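Local coordinates for protein endolytic peptidoglycan transglycosylase RlpA (Pseudomonas aeruginosa, PDB 6I05) that cleaves peptidoglycan glycan strands as a lytic transglycosylase with a strong preference for naked strands lacking stem peptides, its SPOR domain recognising such denuded glycan in cell division, at residues Ser25-Ala30 / Ala68-Pro73. Numbering follows the deposited sequence.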
loop_
_atom_site.group_PDB
_atom_site.type_symbol
_atom_site.label_atom_id
_atom_site.label_comp_id
_atom_site.label_asym_id
_atom_site.label_seq_id
_atom_site.Cartn_x
_atom_site.Cartn_y
_atom_site.Cartn_z
ATOM N N SER A 25 5.441 -4.773 5.363
ATOM C CA SER A 25 6.477 -4.357 6.297
ATOM C C SER A 25 7.745 -5.188 6.160
ATOM O O SER A 25 8.824 -4.720 6.536
ATOM C CB SER A 25 5.934 -4.398 7.726
ATOM O OG SER A 25 4.907 -3.429 7.887
ATOM N N GLY A 26 7.649 -6.396 5.613
ATOM C CA GLY A 26 8.829 -7.200 5.374
ATOM C C GLY A 26 9.568 -6.904 4.093
ATOM O O GLY A 26 10.646 -7.458 3.866
ATOM N N VAL A 27 9.029 -6.022 3.254
ATOM C CA VAL A 27 9.638 -5.737 1.962
ATOM C C VAL A 27 10.039 -4.279 1.788
ATOM O O VAL A 27 10.868 -3.985 0.910
ATOM C CB VAL A 27 8.761 -6.210 0.782
ATOM C CG1 VAL A 27 8.422 -7.684 0.931
ATOM C CG2 VAL A 27 7.499 -5.373 0.675
ATOM N N THR A 28 9.524 -3.354 2.598
ATOM C CA THR A 28 9.894 -1.948 2.538
ATOM C C THR A 28 10.109 -1.433 3.950
ATOM O O THR A 28 9.495 -1.920 4.903
ATOM C CB THR A 28 8.802 -1.086 1.860
ATOM O OG1 THR A 28 9.198 0.295 1.860
ATOM C CG2 THR A 28 7.452 -1.221 2.580
ATOM N N ALA A 29 10.989 -0.439 4.072
ATOM C CA ALA A 29 11.160 0.315 5.300
ATOM C C ALA A 29 10.244 1.530 5.385
ATOM O O ALA A 29 10.181 2.163 6.444
ATOM C CB ALA A 29 12.613 0.772 5.430
ATOM N N ALA A 30 9.534 1.871 4.314
ATOM C CA ALA A 30 8.606 2.991 4.374
ATOM C C ALA A 30 7.421 2.639 5.276
ATOM O O ALA A 30 7.045 1.466 5.388
ATOM C CB ALA A 30 8.091 3.327 2.979
ATOM N N ALA A 68 7.940 -9.631 -4.505
ATOM C CA ALA A 68 7.283 -10.338 -3.417
ATOM C C ALA A 68 5.895 -10.833 -3.789
ATOM O O ALA A 68 5.256 -11.503 -2.970
ATOM C CB ALA A 68 7.195 -9.427 -2.192
ATOM N N ASN A 69 5.414 -10.508 -4.988
ATOM C CA ASN A 69 4.112 -10.955 -5.471
ATOM C C ASN A 69 2.981 -10.485 -4.564
ATOM O O ASN A 69 2.049 -11.231 -4.268
ATOM C CB ASN A 69 4.080 -12.471 -5.682
ATOM C CG ASN A 69 2.960 -12.906 -6.593
ATOM O OD1 ASN A 69 2.497 -12.139 -7.431
ATOM N ND2 ASN A 69 2.512 -14.145 -6.429
ATOM N N LEU A 70 3.061 -9.233 -4.120
ATOM C CA LEU A 70 2.112 -8.708 -3.148
ATOM C C LEU A 70 1.037 -7.819 -3.755
ATOM O O LEU A 70 0.124 -7.406 -3.037
ATOM C CB LEU A 70 2.841 -7.975 -2.014
ATOM C CG LEU A 70 3.621 -8.887 -1.065
ATOM C CD1 LEU A 70 4.403 -8.073 -0.046
ATOM C CD2 LEU A 70 2.681 -9.856 -0.365
ATOM N N GLY A 71 1.097 -7.532 -5.045
ATOM C CA GLY A 71 0.062 -6.754 -5.683
ATOM C C GLY A 71 0.651 -5.800 -6.696
ATOM O O GLY A 71 1.840 -5.843 -7.005
ATOM N N GLN A 72 -0.207 -4.932 -7.227
ATOM C CA GLN A 72 0.181 -3.971 -8.255
ATOM C C GLN A 72 0.252 -2.585 -7.633
ATOM O O GLN A 72 -0.785 -1.936 -7.433
ATOM C CB GLN A 72 -0.819 -3.993 -9.415
ATOM C CG GLN A 72 -0.826 -5.295 -10.215
ATOM C CD GLN A 72 0.531 -5.649 -10.813
ATOM O OE1 GLN A 72 1.345 -4.774 -11.116
ATOM N NE2 GLN A 72 0.775 -6.943 -10.988
ATOM N N PRO A 73 1.444 -2.095 -7.306
ATOM C CA PRO A 73 1.571 -0.846 -6.545
ATOM C C PRO A 73 1.430 0.363 -7.465
ATOM O O PRO A 73 2.150 0.484 -8.457
ATOM C CB PRO A 73 2.988 -0.943 -5.972
ATOM C CG PRO A 73 3.733 -1.797 -6.963
ATOM C CD PRO A 73 2.745 -2.726 -7.590
#
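Val27 is the one residue of 25-30 to touch 68-73: it spreads its two methyls toward Ala68 and Leu70, and only about 86 Å² of surface is buried in all. Val27 CG1 does most of the work, lying 3.8 Å from CB of Ala68 and 4.2 Å from CD1 of Leu70. With Val27 CG1 anti to the carbonyl carbon (chi1 -54°), Val27 CG2 sits between the backbone N and the carbonyl carbon and also stands 4.2 Å from Leu70 CD1, which therefore faces the fork of the valine, methyl against methyls. Val27 has two conformers, and these distances and the approach of both methyls to Leu70 hold for the one described. Leu70 has its CG anti to its own carbonyl carbon and an extended chi2 of 175°, a shape that carries CD1 out to Val27. The same leucine packs on Leu20, Lys23 and Leu24 of helix 14-25 and on Ile65 of helix 55-67, so a long branched side chain suits its place between the two helices. The small methyl of Ala68 fits against the valine methyl at the end of helix 55-67.

Each loop is shaped by local means. Asn69 takes a positive phi of 60° in the Schellman motif that ends helix 55-67, a conformation asparagine adopts more readily than most residues. The backbone angles of Gly71 leave no room for a side chain beside the carbonyl oxygen of Leu70. On the other side, Thr28 OG1 accepts a bond from Ala30 N at 2.9 Å, closing an ST turn in the loop leading to strand 32-39, while the Thr28 side chain touches Thr61. The contact is thus a surface apolar patch where the loops following the two helices meet, in the SPOR fold of two helices packed on a four-stranded antiparallel sheet.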